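Local coordinates for protein putative endo-1,4-beta-xylanase (Bacteroides thetaiotaomicron VPI-5482, PDB 5MSX) that probably hydrolyses O-glycosyl bonds as a family 43 glycoside hydrolase, most likely an arabinofuranosidase acting on plant pectin, and binds calcium, at residues 379-393 with 447-459. Residues are numbered along the deposited sequence; the frame is centred on the assembly and turned at random.
Sequences IVADLGTVKKVRRSE and LKGVPGIWEWNIY. With CA (calcium ion), chain T.
The guanidinium of R391 lies nearly flat over one face of the Y459 ring, planes 12° apart, in an off-centre cation-pi stack with R391 CZ 4.5 Å from the centroid of the Y459 ring. R391 CG sits between backbone N and carbonyl carbon (chi1 67°), and the chain then runs extended to R391 NE, which reaches E393 OE2 at 2.7 Å in a salt bridge; the carboxylate oxygen lies in the guanidinium plane but is met from above the carboxylate plane. E393 crosses Y459 at about a right angle, its OE1 3.4 Å from ring atom CE2. An alanine in place of R391 would take away the ring's cationic cover and is likely to leave the E393 carboxylate without this charged mate. R390 turns a guanidinium face to the Y459 carbonyl O. Strands 386-393 and 455-458 run antiparallel: Y459 N gives R391 O a nearly straight bond of 2.8 Å, and E393 and N457 form a hydrogen-bonded pair. This pairing joins two strands of the F5/8 type C domain, a beta-sandwich of the discoidin type. On the sheet face that carries S392 and I458, W456, its CG anti to the backbone N (chi1 -180°), offers NE1 to S392 OG in a weak bond of 3.4 Å, while CZ3 and CH2 press on A381 CB, each at 3.6 Å. I458 CD1 also meets A381 CB, and I453 CD1 packs on I379 CG2, 3.9 Å away. At a classic beta bulge, W454 O and E455 OE2 bind calcium, whose site F357, D360, A362 and S365 complete.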
loop_
_atom_site.group_PDB
_atom_site.type_symbol
_atom_site.label_atom_id
_atom_site.label_comp_id
_atom_site.label_asym_id
_atom_site.label_seq_id
_atom_site.Cartn_x
_atom_site.Cartn_y
_atom_site.Cartn_z
ATOM N N ILE C 379 -32.106 12.083 -39.888
ATOM C CA ILE C 379 -31.087 11.971 -40.930
ATOM C C ILE C 379 -31.236 10.599 -41.575
ATOM O O ILE C 379 -31.616 9.646 -40.902
ATOM C CB ILE C 379 -29.658 12.195 -40.332
ATOM C CG1 ILE C 379 -28.581 12.108 -41.412
ATOM C CG2 ILE C 379 -29.365 11.238 -39.176
ATOM C CD1 ILE C 379 -27.257 12.767 -41.021
ATOM N N VAL C 380 -30.910 10.508 -42.858
ATOM C CA VAL C 380 -31.066 9.294 -43.642
ATOM C C VAL C 380 -29.767 8.974 -44.351
ATOM O O VAL C 380 -29.239 9.815 -45.058
ATOM C CB VAL C 380 -32.146 9.491 -44.746
ATOM C CG1 VAL C 380 -32.021 8.464 -45.881
ATOM C CG2 VAL C 380 -33.548 9.461 -44.157
ATOM N N ALA C 381 -29.304 7.740 -44.219
ATOM C CA ALA C 381 -28.213 7.254 -45.012
ATOM C C ALA C 381 -28.772 6.406 -46.159
ATOM O O ALA C 381 -29.627 5.540 -45.929
ATOM C CB ALA C 381 -27.275 6.429 -44.156
ATOM N N ASP C 382 -28.275 6.674 -47.372
ATOM C CA ASP C 382 -28.614 5.953 -48.584
ATOM C C ASP C 382 -27.400 5.171 -49.075
ATOM O O ASP C 382 -26.496 5.724 -49.725
ATOM C CB ASP C 382 -29.084 6.932 -49.683
ATOM C CG ASP C 382 -29.535 6.224 -50.988
ATOM O OD1 ASP C 382 -29.501 4.986 -51.109
ATOM O OD2 ASP C 382 -29.940 6.928 -51.910
ATOM N N LEU C 383 -27.411 3.869 -48.797
ATOM C CA LEU C 383 -26.486 2.936 -49.451
ATOM C C LEU C 383 -26.853 2.921 -50.950
ATOM O O LEU C 383 -28.005 3.138 -51.302
ATOM C CB LEU C 383 -26.599 1.544 -48.825
ATOM C CG LEU C 383 -26.477 1.508 -47.297
ATOM C CD1 LEU C 383 -26.838 0.133 -46.770
ATOM C CD2 LEU C 383 -25.086 1.938 -46.845
ATOM N N GLY C 384 -25.903 2.697 -51.844
ATOM C CA GLY C 384 -26.234 2.736 -53.285
ATOM C C GLY C 384 -27.445 1.887 -53.705
ATOM O O GLY C 384 -28.244 2.305 -54.532
ATOM N N THR C 385 -27.561 0.698 -53.115
ATOM C CA THR C 385 -28.590 -0.292 -53.436
ATOM C C THR C 385 -29.044 -0.979 -52.143
ATOM O O THR C 385 -28.687 -0.549 -51.038
ATOM C CB THR C 385 -28.009 -1.377 -54.365
ATOM O OG1 THR C 385 -26.931 -2.034 -53.684
ATOM C CG2 THR C 385 -27.504 -0.786 -55.679
ATOM N N VAL C 386 -29.827 -2.047 -52.269
ATOM C CA VAL C 386 -30.155 -2.882 -51.112
ATOM C C VAL C 386 -28.934 -3.767 -50.834
ATOM O O VAL C 386 -28.391 -4.370 -51.753
ATOM C CB VAL C 386 -31.427 -3.752 -51.333
ATOM C CG1 VAL C 386 -31.748 -4.573 -50.084
ATOM C CG2 VAL C 386 -32.630 -2.893 -51.703
ATOM N N LYS C 387 -28.502 -3.802 -49.576
ATOM C CA LYS C 387 -27.379 -4.642 -49.131
ATOM C C LYS C 387 -27.742 -5.307 -47.809
ATOM O O LYS C 387 -28.704 -4.922 -47.155
ATOM C CB LYS C 387 -26.111 -3.808 -48.898
ATOM C CG LYS C 387 -25.558 -3.050 -50.089
ATOM C CD LYS C 387 -24.323 -2.271 -49.662
ATOM C CE LYS C 387 -23.851 -1.269 -50.703
ATOM N NZ LYS C 387 -22.941 -1.896 -51.705
ATOM N N LYS C 388 -26.942 -6.293 -47.419
ATOM C CA LYS C 388 -27.017 -6.913 -46.091
ATOM C C LYS C 388 -26.314 -5.988 -45.084
ATOM O O LYS C 388 -25.207 -5.524 -45.326
ATOM C CB LYS C 388 -26.364 -8.309 -46.137
ATOM C CG LYS C 388 -26.281 -9.072 -44.825
ATOM C CD LYS C 388 -27.649 -9.447 -44.290
ATOM C CE LYS C 388 -27.520 -10.183 -42.963
ATOM N NZ LYS C 388 -28.761 -10.929 -42.611
ATOM N N VAL C 389 -26.972 -5.723 -43.961
ATOM C CA VAL C 389 -26.512 -4.738 -42.994
ATOM C C VAL C 389 -26.427 -5.391 -41.627
ATOM O O VAL C 389 -27.460 -5.627 -40.973
ATOM C CB VAL C 389 -27.453 -3.507 -42.954
ATOM C CG1 VAL C 389 -27.111 -2.582 -41.789
ATOM C CG2 VAL C 389 -27.398 -2.775 -44.290
ATOM N N ARG C 390 -25.194 -5.655 -41.191
ATOM C CA ARG C 390 -24.960 -6.239 -39.877
ATOM C C ARG C 390 -25.390 -5.287 -38.760
ATOM O O ARG C 390 -26.306 -5.605 -37.994
ATOM C CB ARG C 390 -23.503 -6.709 -39.739
ATOM C CG ARG C 390 -23.234 -7.951 -40.589
ATOM C CD ARG C 390 -21.818 -8.487 -40.495
ATOM N NE ARG C 390 -20.917 -7.730 -41.367
ATOM C CZ ARG C 390 -20.069 -6.770 -40.980
ATOM N NH1 ARG C 390 -19.950 -6.411 -39.700
ATOM N NH2 ARG C 390 -19.309 -6.155 -41.887
ATOM N N ARG C 391 -24.775 -4.108 -38.679
ATOM C CA ARG C 391 -25.135 -3.188 -37.603
ATOM C C ARG C 391 -24.805 -1.723 -37.896
ATOM O O ARG C 391 -24.096 -1.395 -38.864
ATOM C CB ARG C 391 -24.470 -3.621 -36.282
ATOM C CG ARG C 391 -22.959 -3.493 -36.288
ATOM C CD ARG C 391 -22.349 -3.888 -34.945
ATOM N NE ARG C 391 -20.921 -3.592 -34.926
ATOM C CZ ARG C 391 -19.987 -4.260 -35.609
ATOM N NH1 ARG C 391 -20.292 -5.304 -36.370
ATOM N NH2 ARG C 391 -18.718 -3.876 -35.534
ATOM N N SER C 392 -25.339 -0.876 -37.018
ATOM C CA SER C 392 -25.138 0.550 -37.033
ATOM C C SER C 392 -24.497 0.979 -35.711
ATOM O O SER C 392 -24.827 0.456 -34.645
ATOM C CB SER C 392 -26.482 1.261 -37.256
ATOM O OG SER C 392 -26.674 2.378 -36.406
ATOM N N GLU C 393 -23.580 1.934 -35.803
ATOM C CA GLU C 393 -22.931 2.509 -34.625
ATOM C C GLU C 393 -22.975 4.028 -34.761
ATOM O O GLU C 393 -22.425 4.591 -35.718
ATOM C CB GLU C 393 -21.499 1.977 -34.507
ATOM C CG GLU C 393 -21.450 0.456 -34.550
ATOM C CD GLU C 393 -20.167 -0.155 -33.998
ATOM O OE1 GLU C 393 -19.104 0.513 -34.009
ATOM O OE2 GLU C 393 -20.233 -1.329 -33.580
ATOM N N LEU C 447 -35.197 11.610 -30.422
ATOM C CA LEU C 447 -36.320 11.890 -29.536
ATOM C C LEU C 447 -35.920 12.712 -28.330
ATOM O O LEU C 447 -36.672 13.592 -27.925
ATOM C CB LEU C 447 -36.960 10.574 -29.097
ATOM C CG LEU C 447 -37.593 9.729 -30.223
ATOM C CD1 LEU C 447 -37.791 8.279 -29.775
ATOM C CD2 LEU C 447 -38.906 10.352 -30.679
ATOM N N LYS C 448 -34.754 12.417 -27.749
ATOM C CA LYS C 448 -34.148 13.255 -26.712
ATOM C C LYS C 448 -32.624 13.313 -26.898
ATOM O O LYS C 448 -32.025 12.449 -27.545
ATOM C CB LYS C 448 -34.509 12.724 -25.332
ATOM N N GLY C 449 -32.014 14.343 -26.322
ATOM C CA GLY C 449 -30.584 14.626 -26.461
ATOM C C GLY C 449 -30.289 15.597 -27.595
ATOM O O GLY C 449 -31.152 15.909 -28.414
ATOM N N VAL C 450 -29.050 16.071 -27.648
ATOM C CA VAL C 450 -28.647 17.032 -28.672
ATOM C C VAL C 450 -28.759 16.399 -30.051
ATOM O O VAL C 450 -28.244 15.315 -30.266
ATOM C CB VAL C 450 -27.243 17.582 -28.406
ATOM C CG1 VAL C 450 -26.696 18.347 -29.606
ATOM C CG2 VAL C 450 -27.294 18.445 -27.170
ATOM N N PRO C 451 -29.480 17.069 -30.981
ATOM C CA PRO C 451 -29.752 16.456 -32.271
ATOM C C PRO C 451 -28.594 16.610 -33.287
ATOM O O PRO C 451 -28.672 17.422 -34.217
ATOM C CB PRO C 451 -31.042 17.174 -32.719
ATOM C CG PRO C 451 -30.920 18.539 -32.133
ATOM C CD PRO C 451 -30.214 18.342 -30.809
ATOM N N GLY C 452 -27.529 15.822 -33.101
ATOM C CA GLY C 452 -26.367 15.875 -33.961
ATOM C C GLY C 452 -25.510 14.644 -33.872
ATOM O O GLY C 452 -25.589 13.913 -32.893
ATOM N N ILE C 453 -24.698 14.421 -34.902
ATOM C CA ILE C 453 -23.887 13.229 -35.036
ATOM C C ILE C 453 -22.465 13.590 -35.525
ATOM O O ILE C 453 -22.292 14.187 -36.625
ATOM C CB ILE C 453 -24.526 12.242 -36.053
ATOM C CG1 ILE C 453 -25.953 11.846 -35.631
ATOM C CG2 ILE C 453 -23.672 10.994 -36.196
ATOM C CD1 ILE C 453 -26.586 10.796 -36.534
ATOM N N TRP C 454 -21.463 13.203 -34.719
ATOM C CA TRP C 454 -20.041 13.196 -35.135
ATOM C C TRP C 454 -19.723 12.120 -36.179
ATOM O O TRP C 454 -19.090 12.391 -37.206
ATOM C CB TRP C 454 -19.127 12.957 -33.923
ATOM C CG TRP C 454 -19.148 13.983 -32.848
ATOM C CD1 TRP C 454 -19.731 13.873 -31.635
ATOM C CD2 TRP C 454 -18.530 15.280 -32.885
ATOM N NE1 TRP C 454 -19.519 15.011 -30.894
ATOM C CE2 TRP C 454 -18.804 15.905 -31.647
ATOM C CE3 TRP C 454 -17.798 15.985 -33.858
ATOM C CZ2 TRP C 454 -18.360 17.203 -31.342
ATOM C CZ3 TRP C 454 -17.372 17.258 -33.573
ATOM C CH2 TRP C 454 -17.627 17.851 -32.312
ATOM N N GLU C 455 -20.128 10.882 -35.899
ATOM C CA GLU C 455 -19.827 9.735 -36.773
ATOM C C GLU C 455 -20.932 8.698 -36.715
ATOM O O GLU C 455 -21.453 8.408 -35.640
ATOM C CB GLU C 455 -18.480 9.055 -36.428
ATOM C CG GLU C 455 -17.241 9.721 -37.035
ATOM C CD GLU C 455 -17.359 9.893 -38.551
ATOM O OE1 GLU C 455 -17.592 8.879 -39.239
ATOM O OE2 GLU C 455 -17.262 11.038 -39.062
ATOM N N TRP C 456 -21.268 8.136 -37.874
ATOM C CA TRP C 456 -22.306 7.115 -37.979
ATOM C C TRP C 456 -21.723 6.048 -38.866
ATOM O O TRP C 456 -21.553 6.246 -40.071
ATOM C CB TRP C 456 -23.601 7.694 -38.547
ATOM C CG TRP C 456 -24.770 6.733 -38.706
ATOM C CD1 TRP C 456 -24.920 5.497 -38.133
ATOM C CD2 TRP C 456 -25.964 6.962 -39.472
ATOM N NE1 TRP C 456 -26.117 4.932 -38.524
ATOM C CE2 TRP C 456 -26.778 5.813 -39.339
ATOM C CE3 TRP C 456 -26.417 8.020 -40.272
ATOM C CZ2 TRP C 456 -28.032 5.701 -39.962
ATOM C CZ3 TRP C 456 -27.660 7.909 -40.890
ATOM C CH2 TRP C 456 -28.451 6.754 -40.734
ATOM N N ASN C 457 -21.365 4.935 -38.245
ATOM C CA ASN C 457 -20.692 3.838 -38.951
ATOM C C ASN C 457 -21.682 2.701 -39.135
ATOM O O ASN C 457 -22.385 2.315 -38.190
ATOM C CB ASN C 457 -19.480 3.353 -38.166
ATOM C CG ASN C 457 -18.420 4.430 -38.008
ATOM O OD1 ASN C 457 -18.230 5.268 -38.863
ATOM N ND2 ASN C 457 -17.743 4.403 -36.901
ATOM N N ILE C 458 -21.726 2.207 -40.361
ATOM C CA ILE C 458 -22.635 1.152 -40.779
ATOM C C ILE C 458 -21.765 -0.006 -41.234
ATOM O O ILE C 458 -20.866 0.177 -42.040
ATOM C CB ILE C 458 -23.534 1.652 -41.922
ATOM C CG1 ILE C 458 -24.493 2.716 -41.363
ATOM C CG2 ILE C 458 -24.279 0.493 -42.575
ATOM C CD1 ILE C 458 -25.490 3.290 -42.355
ATOM N N TYR C 459 -22.023 -1.185 -40.683
ATOM C CA TYR C 459 -21.268 -2.382 -41.010
ATOM C C TYR C 459 -22.233 -3.453 -41.538
ATOM O O TYR C 459 -21.810 -4.331 -42.274
ATOM C CB TYR C 459 -20.536 -2.919 -39.768
ATOM C CG TYR C 459 -19.612 -1.934 -39.071
ATOM C CD1 TYR C 459 -18.280 -1.797 -39.462
ATOM C CD2 TYR C 459 -20.069 -1.148 -38.005
ATOM C CE1 TYR C 459 -17.425 -0.901 -38.820
ATOM C CE2 TYR C 459 -19.224 -0.245 -37.359
ATOM C CZ TYR C 459 -17.901 -0.129 -37.765
ATOM O OH TYR C 459 -17.074 0.767 -37.122
HETATM CA CA CA T . -17.665 13.565 -38.768
#